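RagA protein (Porphyromonas gingivalis, PDB 6SLN) is an outer-membrane TonB-dependent receptor that probably imports peptides into the periplasm through a plugged beta-barrel. Local coordinates at residues T134-A142 against Q336-F346; V464-R475 against E488-K499. One frame throughout, in Å; residues are numbered along the deposited sequence.

In the fold
Both contacts involve the barrel wall of this TonB-dependent receptor. In contact 1, a plug loop (134-142) rests on the turn between barrel strands 325-337 and 345-360. Contact 2 lies within the wall, between the neighbouring strands 456-475 and 487-510. The centres of the two contacts are about 20 Å apart and their nearest atoms about 10 Å. Helix 169-173 of the plug touches both: V141 and F346 of contact 1, D465 and T467 of contact 2. The lipid 3PE sits further along the strands of contact 2, where A460, F501 and N503 line its pocket. A detergent molecule, C8E, lies about 4 Å from the side chain of I466.

Contact 1. Residues T134-A142 against Q336-F346; sequences TSGDPTAVA and QEGMAREPANF
D137 OD1, on the carboxylate that lies beside the methyl group of A344, takes two bonds from T139. The distance from T139 N to D137 OD1 is 2.8 Å. This bond runs nearly along the C-O axis and makes an Asx turn. The hydroxyl T139 OG1 gives the second bond to D137 OD1, from above the carboxylate plane, at 2.6 Å. A chi1 of 62° sets this hydroxyl between the backbone N and the carbonyl carbon, close enough to reach back to D137. These two bonds and A140 N to D137 O hold the type I turn D137-A140. D137 OD2 bonds A379 N, and T139 OG1 also bonds S378 OG. Both partners lie just after barrel strand 363-377, so they tie the turn to the wall.

The P138 ring lies on the face of the hairpin end, over G338, A344 and N345. P138 CG meets G338 CA at 3.4 Å. P138 CD lies on A344 CB at 3.6 Å. P138 CB sits over the amide end of Q336, 3.6 Å from Q336 NE2. The extended Q336 chain, with CG anti to the backbone N (chi1 180°), carries this amide under the proline. Q336 OE1 bonds A116 N of the plug, a second plug-barrel link. Q336 NE2 makes a weak bond to water 1, and that water donates to G136 O. The methyl T139 CG2 lies 3.2 Å from N345 O, and near the plane of the F346 ring at its edge.

The direct touch is therefore mostly apolar, with one weak water link. The polar groups bond within the turn, to S378 and A379 of the barrel and to A116 of the plug. This is consistent with a plug loop held against the hairpin by shape and by bonds around the contact.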
loop_
_atom_site.group_PDB
_atom_site.type_symbol
_atom_site.label_atom_id
_atom_site.label_comp_id
_atom_site.label_asym_id
_atom_site.label_seq_id
_atom_site.Cartn_x
_atom_site.Cartn_y
_atom_site.Cartn_z
ATOM N N THR A 134 3.457 7.791 -31.198
ATOM C CA THR A 134 4.890 8.027 -31.271
ATOM C C THR A 134 5.719 6.868 -30.738
ATOM O O THR A 134 6.947 6.987 -30.663
ATOM C CB THR A 134 5.239 9.300 -30.504
ATOM O OG1 THR A 134 4.586 9.279 -29.232
ATOM C CG2 THR A 134 4.770 10.545 -31.278
ATOM N N SER A 135 5.080 5.769 -30.344
ATOM C CA SER A 135 5.777 4.598 -29.842
ATOM C C SER A 135 4.986 3.369 -30.270
ATOM O O SER A 135 3.752 3.374 -30.270
ATOM C CB SER A 135 5.953 4.645 -28.313
ATOM O OG SER A 135 6.608 3.481 -27.817
ATOM N N GLY A 136 5.711 2.342 -30.686
ATOM C CA GLY A 136 5.103 1.078 -31.040
ATOM C C GLY A 136 4.847 0.193 -29.860
ATOM O O GLY A 136 4.362 -0.931 -30.005
ATOM N N ASP A 137 5.197 0.686 -28.683
ATOM C CA ASP A 137 4.893 0.005 -27.440
ATOM C C ASP A 137 3.402 -0.355 -27.384
ATOM O O ASP A 137 2.552 0.516 -27.610
ATOM C CB ASP A 137 5.287 0.926 -26.290
ATOM C CG ASP A 137 5.120 0.287 -24.947
ATOM O OD1 ASP A 137 3.969 -0.120 -24.618
ATOM O OD2 ASP A 137 6.139 0.238 -24.212
ATOM N N PRO A 138 3.051 -1.613 -27.097
ATOM C CA PRO A 138 1.631 -2.006 -27.152
ATOM C C PRO A 138 0.740 -1.195 -26.234
ATOM O O PRO A 138 -0.469 -1.128 -26.481
ATOM C CB PRO A 138 1.647 -3.484 -26.738
ATOM C CG PRO A 138 3.049 -3.905 -26.846
ATOM C CD PRO A 138 3.912 -2.705 -26.627
ATOM N N THR A 139 1.290 -0.579 -25.188
ATOM C CA THR A 139 0.504 0.264 -24.299
ATOM C C THR A 139 0.593 1.734 -24.671
ATOM O O THR A 139 0.276 2.597 -23.848
ATOM C CB THR A 139 0.933 0.086 -22.841
ATOM O OG1 THR A 139 2.298 0.483 -22.693
ATOM C CG2 THR A 139 0.786 -1.351 -22.417
ATOM N N ALA A 140 1.031 2.041 -25.883
ATOM C CA ALA A 140 1.099 3.430 -26.300
ATOM C C ALA A 140 -0.270 3.907 -26.771
ATOM O O ALA A 140 -0.999 3.184 -27.466
ATOM C CB ALA A 140 2.134 3.620 -27.406
ATOM N N VAL A 141 -0.608 5.136 -26.385
ATOM C CA VAL A 141 -1.862 5.787 -26.751
ATOM C C VAL A 141 -1.584 6.845 -27.819
ATOM O O VAL A 141 -0.626 7.617 -27.698
ATOM C CB VAL A 141 -2.518 6.412 -25.513
ATOM C CG1 VAL A 141 -3.941 6.623 -25.769
ATOM C CG2 VAL A 141 -2.332 5.505 -24.333
ATOM N N ALA A 142 -2.409 6.875 -28.865
ATOM C CA ALA A 142 -2.240 7.859 -29.931
ATOM C C ALA A 142 -2.579 9.263 -29.451
ATOM O O ALA A 142 -3.425 9.456 -28.573
ATOM C CB ALA A 142 -3.128 7.535 -31.130
ATOM N N GLN A 336 -1.535 -8.465 -27.109
ATOM C CA GLN A 336 -0.578 -7.920 -28.063
ATOM C C GLN A 336 0.777 -7.866 -27.382
ATOM O O GLN A 336 0.973 -7.081 -26.450
ATOM C CB GLN A 336 -1.007 -6.539 -28.545
ATOM C CG GLN A 336 -0.048 -5.908 -29.539
ATOM C CD GLN A 336 -0.272 -4.426 -29.689
ATOM O OE1 GLN A 336 -1.312 -3.901 -29.290
ATOM N NE2 GLN A 336 0.707 -3.733 -30.238
ATOM N N GLU A 337 1.705 -8.699 -27.840
ATOM C CA GLU A 337 3.034 -8.751 -27.248
ATOM C C GLU A 337 3.928 -7.679 -27.847
ATOM O O GLU A 337 3.850 -7.379 -29.046
ATOM C CB GLU A 337 3.663 -10.131 -27.451
ATOM C CG GLU A 337 3.284 -11.151 -26.387
ATOM C CD GLU A 337 3.265 -10.537 -24.984
ATOM O OE1 GLU A 337 2.293 -10.814 -24.236
ATOM O OE2 GLU A 337 4.215 -9.779 -24.632
ATOM N N GLY A 338 4.768 -7.087 -27.001
ATOM C CA GLY A 338 5.674 -6.053 -27.476
ATOM C C GLY A 338 6.813 -6.645 -28.283
ATOM O O GLY A 338 7.371 -7.685 -27.937
ATOM N N MET A 339 7.170 -5.972 -29.371
ATOM C CA MET A 339 8.223 -6.534 -30.208
ATOM C C MET A 339 9.620 -6.195 -29.706
ATOM O O MET A 339 10.561 -6.937 -29.996
ATOM C CB MET A 339 8.064 -6.084 -31.652
ATOM C CG MET A 339 7.869 -4.624 -31.820
ATOM S SD MET A 339 8.234 -4.268 -33.524
ATOM C CE MET A 339 9.936 -3.771 -33.348
ATOM N N ALA A 340 9.802 -5.106 -28.966
ATOM C CA ALA A 340 11.076 -4.940 -28.287
ATOM C C ALA A 340 11.218 -6.032 -27.242
ATOM O O ALA A 340 10.233 -6.494 -26.664
ATOM C CB ALA A 340 11.190 -3.575 -27.625
ATOM N N ARG A 341 12.457 -6.465 -27.017
ATOM C CA ARG A 341 12.666 -7.585 -26.110
ATOM C C ARG A 341 12.404 -7.180 -24.673
ATOM O O ARG A 341 11.918 -8.000 -23.884
ATOM C CB ARG A 341 14.072 -8.145 -26.268
ATOM C CG ARG A 341 14.201 -9.055 -27.448
ATOM C CD ARG A 341 15.484 -9.842 -27.308
ATOM N NE ARG A 341 15.833 -10.453 -28.575
ATOM C CZ ARG A 341 15.326 -11.604 -29.003
ATOM N NH1 ARG A 341 14.455 -12.277 -28.253
ATOM N NH2 ARG A 341 15.684 -12.077 -30.185
ATOM N N GLU A 342 12.731 -5.930 -24.322
ATOM C CA GLU A 342 12.167 -5.254 -23.161
ATOM C C GLU A 342 10.664 -5.509 -23.127
ATOM O O GLU A 342 9.936 -5.098 -24.041
ATOM C CB GLU A 342 12.458 -3.762 -23.219
ATOM C CG GLU A 342 13.042 -3.206 -21.963
ATOM C CD GLU A 342 13.192 -1.715 -22.064
ATOM O OE1 GLU A 342 12.481 -1.001 -21.319
ATOM O OE2 GLU A 342 14.004 -1.264 -22.906
ATOM N N PRO A 343 10.180 -6.230 -22.126
ATOM C CA PRO A 343 8.817 -6.755 -22.198
ATOM C C PRO A 343 7.802 -5.641 -22.179
ATOM O O PRO A 343 7.932 -4.669 -21.431
ATOM C CB PRO A 343 8.710 -7.621 -20.946
ATOM C CG PRO A 343 10.131 -8.004 -20.677
ATOM C CD PRO A 343 10.895 -6.759 -20.961
ATOM N N ALA A 344 6.804 -5.776 -23.043
ATOM C CA ALA A 344 5.696 -4.836 -23.075
ATOM C C ALA A 344 4.522 -5.545 -23.723
ATOM O O ALA A 344 4.698 -6.382 -24.608
ATOM C CB ALA A 344 6.047 -3.543 -23.823
ATOM N N ASN A 345 3.325 -5.212 -23.261
ATOM C CA ASN A 345 2.165 -5.903 -23.782
ATOM C C ASN A 345 0.908 -5.245 -23.236
ATOM O O ASN A 345 0.933 -4.505 -22.246
ATOM C CB ASN A 345 2.179 -7.382 -23.413
ATOM C CG ASN A 345 2.503 -7.599 -21.969
ATOM O OD1 ASN A 345 1.641 -7.475 -21.116
ATOM N ND2 ASN A 345 3.766 -7.896 -21.677
ATOM N N PHE A 346 -0.193 -5.542 -23.906
ATOM C CA PHE A 346 -1.522 -5.169 -23.476
ATOM C C PHE A 346 -2.366 -6.418 -23.628
ATOM O O PHE A 346 -2.576 -6.888 -24.752
ATOM C CB PHE A 346 -2.073 -4.029 -24.323
ATOM C CG PHE A 346 -3.289 -3.382 -23.750
ATOM C CD1 PHE A 346 -4.532 -3.960 -23.903
ATOM C CD2 PHE A 346 -3.187 -2.200 -23.062
ATOM C CE1 PHE A 346 -5.644 -3.367 -23.383
ATOM C CE2 PHE A 346 -4.293 -1.608 -22.547
ATOM C CZ PHE A 346 -5.526 -2.191 -22.709
HETATM O O HOH W 1 2.207 -1.351 -31.325
#

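Contact 2. Residues V464-R475 against E488-K499; sequences VDITNTRTSSKR and ERRERAYRDVSK
N468 and R495 lie side by side and point the same way, with amide and guanidinium planes 68° apart. R495 grips N468 OD1 side-on, R495 NE at 2.9 Å in the carbonyl plane on a lone pair, NH2 tilted from it. N468 ND2 also bonds H440 ND1, and R495 NH1 bonds E438 O, both of the second subunit.

R470 and E491 approach at a slant, with guanidinium and carboxylate planes 88° apart. Bends at chi2 (-75°) and chi3 fold R470 across to E491, which it grips end-on through OE1. NH2 of R470 reaches E491 OE1 at 2.8 Å, and NH1 joins it. NH1 also bonds R492 O, on the face opposite to T471 N. The other oxygen, E491 OE2, takes S472 OG at 2.7 Å and R489 NE at 2.7 Å. E491 thus carries a network with R470 and R489, which would favour its charged form. R489 NH1 bonds M546 O and forms a salt bridge with an acidic side chain of another protein's chain.

On the opposite face, R475 lies alongside E488. R475 NE and NH2 both approach E488 OE1 from one face of the carboxylate, NE at 2.9 Å.

Strands 435-450 and 515-540 flank this antiparallel hairpin in the barrel wall. Helix 169-173 of the plug meets D465 and T467 on the face of R475; the face of N468 and R495 meets the second subunit.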
loop_
_atom_site.group_PDB
_atom_site.type_symbol
_atom_site.label_atom_id
_atom_site.label_comp_id
_atom_site.label_asym_id
_atom_site.label_seq_id
_atom_site.Cartn_x
_atom_site.Cartn_y
_atom_site.Cartn_z
ATOM N N VAL A 464 -20.722 5.430 -13.487
ATOM C CA VAL A 464 -19.453 5.519 -12.787
ATOM C C VAL A 464 -18.510 4.531 -13.451
ATOM O O VAL A 464 -18.901 3.401 -13.761
ATOM C CB VAL A 464 -19.603 5.252 -11.275
ATOM C CG1 VAL A 464 -20.284 3.899 -11.008
ATOM C CG2 VAL A 464 -18.259 5.341 -10.571
ATOM N N ASP A 465 -17.304 4.986 -13.746
ATOM C CA ASP A 465 -16.246 4.151 -14.279
ATOM C C ASP A 465 -15.241 3.951 -13.161
ATOM O O ASP A 465 -14.731 4.929 -12.599
ATOM C CB ASP A 465 -15.578 4.802 -15.490
ATOM C CG ASP A 465 -16.434 4.719 -16.725
ATOM O OD1 ASP A 465 -17.626 4.367 -16.592
ATOM O OD2 ASP A 465 -15.928 4.998 -17.821
ATOM N N ILE A 466 -14.958 2.699 -12.834
ATOM C CA ILE A 466 -14.094 2.385 -11.709
ATOM C C ILE A 466 -12.884 1.621 -12.224
ATOM O O ILE A 466 -13.019 0.670 -13.003
ATOM C CB ILE A 466 -14.848 1.595 -10.624
ATOM C CG1 ILE A 466 -16.063 2.398 -10.157
ATOM C CG2 ILE A 466 -13.936 1.288 -9.444
ATOM C CD1 ILE A 466 -16.829 1.735 -9.013
ATOM N N THR A 467 -11.706 2.061 -11.812
ATOM C CA THR A 467 -10.471 1.359 -12.101
ATOM C C THR A 467 -9.805 1.043 -10.775
ATOM O O THR A 467 -9.609 1.947 -9.949
ATOM C CB THR A 467 -9.517 2.192 -12.978
ATOM O OG1 THR A 467 -10.227 2.763 -14.089
ATOM C CG2 THR A 467 -8.385 1.319 -13.481
ATOM N N ASN A 468 -9.487 -0.235 -10.565
ATOM C CA ASN A 468 -8.627 -0.669 -9.468
ATOM C C ASN A 468 -7.497 -1.495 -10.058
ATOM O O ASN A 468 -7.740 -2.507 -10.730
ATOM C CB ASN A 468 -9.377 -1.504 -8.431
ATOM C CG ASN A 468 -10.276 -0.679 -7.559
ATOM O OD1 ASN A 468 -9.809 0.082 -6.706
ATOM N ND2 ASN A 468 -11.584 -0.834 -7.755
ATOM N N THR A 469 -6.270 -1.078 -9.781
ATOM C CA THR A 469 -5.099 -1.674 -10.382
ATOM C C THR A 469 -4.111 -2.032 -9.292
ATOM O O THR A 469 -3.822 -1.216 -8.411
ATOM C CB THR A 469 -4.457 -0.716 -11.375
ATOM O OG1 THR A 469 -5.477 -0.225 -12.253
ATOM C CG2 THR A 469 -3.359 -1.421 -12.169
ATOM N N ARG A 470 -3.610 -3.248 -9.354
ATOM C CA ARG A 470 -2.513 -3.683 -8.511
ATOM C C ARG A 470 -1.311 -3.936 -9.407
ATOM O O ARG A 470 -1.411 -4.637 -10.425
ATOM C CB ARG A 470 -2.888 -4.944 -7.725
ATOM C CG ARG A 470 -3.889 -4.661 -6.596
ATOM C CD ARG A 470 -3.191 -3.976 -5.443
ATOM N NE ARG A 470 -2.478 -4.931 -4.602
ATOM C CZ ARG A 470 -1.177 -5.213 -4.726
ATOM N NH1 ARG A 470 -0.444 -4.605 -5.653
ATOM N NH2 ARG A 470 -0.595 -6.092 -3.916
ATOM N N THR A 471 -0.192 -3.333 -9.061
ATOM C CA THR A 471 1.048 -3.639 -9.739
ATOM C C THR A 471 1.996 -4.208 -8.711
ATOM O O THR A 471 1.914 -3.896 -7.514
ATOM C CB THR A 471 1.670 -2.422 -10.415
ATOM O OG1 THR A 471 2.039 -1.457 -9.420
ATOM C CG2 THR A 471 0.680 -1.828 -11.350
ATOM N N SER A 472 2.879 -5.067 -9.201
ATOM C CA SER A 472 3.787 -5.819 -8.364
ATOM C C SER A 472 5.126 -5.824 -9.058
ATOM O O SER A 472 5.199 -6.076 -10.263
ATOM C CB SER A 472 3.284 -7.247 -8.146
ATOM O OG SER A 472 4.132 -7.881 -7.221
ATOM N N SER A 473 6.175 -5.546 -8.309
ATOM C CA SER A 473 7.492 -5.411 -8.899
ATOM C C SER A 473 8.522 -5.961 -7.922
ATOM O O SER A 473 8.429 -5.727 -6.712
ATOM C CB SER A 473 7.769 -3.941 -9.261
ATOM O OG SER A 473 9.141 -3.621 -9.114
ATOM N N LYS A 474 9.501 -6.696 -8.448
ATOM C CA LYS A 474 10.491 -7.343 -7.603
ATOM C C LYS A 474 11.893 -7.098 -8.136
ATOM O O LYS A 474 12.108 -6.982 -9.346
ATOM C CB LYS A 474 10.238 -8.863 -7.501
ATOM C CG LYS A 474 9.131 -9.240 -6.523
ATOM C CD LYS A 474 9.111 -10.720 -6.268
ATOM C CE LYS A 474 7.724 -11.264 -6.475
ATOM N NZ LYS A 474 7.557 -12.557 -5.774
ATOM N N ARG A 475 12.838 -7.014 -7.206
ATOM C CA ARG A 475 14.271 -7.126 -7.479
ATOM C C ARG A 475 14.727 -8.448 -6.860
ATOM O O ARG A 475 14.855 -8.552 -5.637
ATOM C CB ARG A 475 15.031 -5.942 -6.891
ATOM C CG ARG A 475 16.006 -5.322 -7.831
ATOM C CD ARG A 475 16.825 -4.142 -7.244
ATOM N NE ARG A 475 16.014 -3.008 -6.779
ATOM C CZ ARG A 475 15.269 -2.210 -7.546
ATOM N NH1 ARG A 475 15.198 -2.386 -8.860
ATOM N NH2 ARG A 475 14.577 -1.224 -6.980
ATOM N N GLU A 488 14.352 -6.928 -3.428
ATOM C CA GLU A 488 13.444 -5.830 -3.149
ATOM C C GLU A 488 12.095 -6.128 -3.790
ATOM O O GLU A 488 11.975 -6.904 -4.741
ATOM C CB GLU A 488 14.011 -4.478 -3.653
ATOM C CG GLU A 488 15.544 -4.352 -3.490
ATOM C CD GLU A 488 16.080 -2.919 -3.627
ATOM O OE1 GLU A 488 15.352 -2.034 -4.129
ATOM O OE2 GLU A 488 17.247 -2.681 -3.235
ATOM N N ARG A 489 11.073 -5.470 -3.279
ATOM C CA ARG A 489 9.742 -5.697 -3.805
ATOM C C ARG A 489 8.945 -4.430 -3.570
ATOM O O ARG A 489 9.126 -3.770 -2.544
ATOM C CB ARG A 489 9.091 -6.886 -3.111
ATOM C CG ARG A 489 7.683 -7.146 -3.570
ATOM C CD ARG A 489 7.129 -8.397 -2.944
ATOM N NE ARG A 489 5.896 -8.825 -3.589
ATOM C CZ ARG A 489 5.273 -9.961 -3.298
ATOM N NH1 ARG A 489 5.780 -10.771 -2.372
ATOM N NH2 ARG A 489 4.142 -10.280 -3.920
ATOM N N ARG A 490 8.083 -4.083 -4.527
ATOM C CA ARG A 490 7.237 -2.899 -4.418
ATOM C C ARG A 490 5.835 -3.279 -4.864
ATOM O O ARG A 490 5.662 -3.962 -5.877
ATOM C CB ARG A 490 7.787 -1.717 -5.253
ATOM C CG ARG A 490 6.792 -0.568 -5.521
ATOM C CD ARG A 490 7.474 0.812 -5.573
ATOM N NE ARG A 490 8.666 0.837 -6.411
ATOM C CZ ARG A 490 8.676 0.638 -7.733
ATOM N NH1 ARG A 490 7.548 0.397 -8.395
ATOM N NH2 ARG A 490 9.828 0.665 -8.405
ATOM N N GLU A 491 4.844 -2.875 -4.082
ATOM C CA GLU A 491 3.451 -3.152 -4.389
ATOM C C GLU A 491 2.660 -1.850 -4.397
ATOM O O GLU A 491 2.841 -0.982 -3.525
ATOM C CB GLU A 491 2.843 -4.121 -3.373
ATOM C CG GLU A 491 3.592 -5.396 -3.260
ATOM C CD GLU A 491 3.149 -6.402 -4.286
ATOM O OE1 GLU A 491 2.021 -6.273 -4.797
ATOM O OE2 GLU A 491 3.933 -7.332 -4.572
ATOM N N ARG A 492 1.753 -1.733 -5.357
ATOM C CA ARG A 492 1.037 -0.490 -5.555
ATOM C C ARG A 492 -0.429 -0.779 -5.779
ATOM O O ARG A 492 -0.795 -1.806 -6.367
ATOM C CB ARG A 492 1.577 0.286 -6.761
ATOM C CG ARG A 492 2.704 1.216 -6.420
ATOM C CD ARG A 492 3.362 1.624 -7.664
ATOM N NE ARG A 492 4.542 2.437 -7.412
ATOM C CZ ARG A 492 5.409 2.756 -8.365
ATOM N NH1 ARG A 492 5.200 2.317 -9.596
ATOM N NH2 ARG A 492 6.466 3.506 -8.088
ATOM N N ALA A 493 -1.261 0.167 -5.352
ATOM C CA ALA A 493 -2.700 0.067 -5.542
ATOM C C ALA A 493 -3.195 1.407 -6.035
ATOM O O ALA A 493 -2.994 2.421 -5.362
ATOM C CB ALA A 493 -3.404 -0.330 -4.243
ATOM N N TYR A 494 -3.822 1.405 -7.211
ATOM C CA TYR A 494 -4.347 2.593 -7.874
ATOM C C TYR A 494 -5.860 2.498 -7.893
ATOM O O TYR A 494 -6.407 1.402 -8.098
ATOM C CB TYR A 494 -3.869 2.695 -9.341
ATOM C CG TYR A 494 -2.374 2.765 -9.607
ATOM C CD1 TYR A 494 -1.578 1.623 -9.585
ATOM C CD2 TYR A 494 -1.773 3.969 -9.951
ATOM C CE1 TYR A 494 -0.210 1.699 -9.852
ATOM C CE2 TYR A 494 -0.419 4.050 -10.223
ATOM C CZ TYR A 494 0.358 2.921 -10.168
ATOM O OH TYR A 494 1.702 3.026 -10.430
ATOM N N ARG A 495 -6.530 3.649 -7.753
ATOM C CA ARG A 495 -7.988 3.715 -7.817
ATOM C C ARG A 495 -8.452 4.941 -8.585
ATOM O O ARG A 495 -8.029 6.059 -8.280
ATOM C CB ARG A 495 -8.595 3.753 -6.418
ATOM C CG ARG A 495 -10.083 3.940 -6.428
ATOM C CD ARG A 495 -10.669 3.584 -5.094
ATOM N NE ARG A 495 -10.882 2.152 -4.999
ATOM C CZ ARG A 495 -11.490 1.551 -3.986
ATOM N NH1 ARG A 495 -11.977 2.250 -2.966
ATOM N NH2 ARG A 495 -11.632 0.248 -4.024
ATOM N N ASP A 496 -9.342 4.740 -9.555
ATOM C CA ASP A 496 -9.973 5.844 -10.274
ATOM C C ASP A 496 -11.476 5.663 -10.222
ATOM O O ASP A 496 -11.997 4.633 -10.671
ATOM C CB ASP A 496 -9.531 5.910 -11.736
ATOM C CG ASP A 496 -8.071 6.182 -11.884
ATOM O OD1 ASP A 496 -7.515 6.914 -11.047
ATOM O OD2 ASP A 496 -7.469 5.648 -12.831
ATOM N N VAL A 497 -12.173 6.669 -9.711
ATOM C CA VAL A 497 -13.624 6.703 -9.754
ATOM C C VAL A 497 -13.990 7.971 -10.504
ATOM O O VAL A 497 -13.676 9.081 -10.056
ATOM C CB VAL A 497 -14.254 6.654 -8.352
ATOM C CG1 VAL A 497 -15.745 6.643 -8.465
ATOM C CG2 VAL A 497 -13.773 5.412 -7.598
ATOM N N SER A 498 -14.595 7.813 -11.671
ATOM C CA SER A 498 -15.071 8.950 -12.448
ATOM C C SER A 498 -16.587 8.821 -12.566
ATOM O O SER A 498 -17.091 7.917 -13.246
ATOM C CB SER A 498 -14.373 9.026 -13.804
ATOM O OG SER A 498 -14.337 7.771 -14.445
ATOM N N LYS A 499 -17.306 9.685 -11.845
ATOM C CA LYS A 499 -18.761 9.702 -11.853
ATOM C C LYS A 499 -19.267 10.736 -12.841
ATOM O O LYS A 499 -18.604 11.739 -13.121
ATOM C CB LYS A 499 -19.338 10.015 -10.472
ATOM C CG LYS A 499 -18.901 9.096 -9.362
ATOM C CD LYS A 499 -19.319 9.658 -8.023
ATOM C CE LYS A 499 -18.243 9.422 -6.974
ATOM N NZ LYS A 499 -18.576 10.144 -5.716
HETATM O O HOH W 2 -7.859 4.298 -15.413
HETATM O O HOH W 3 3.452 0.725 -10.649
#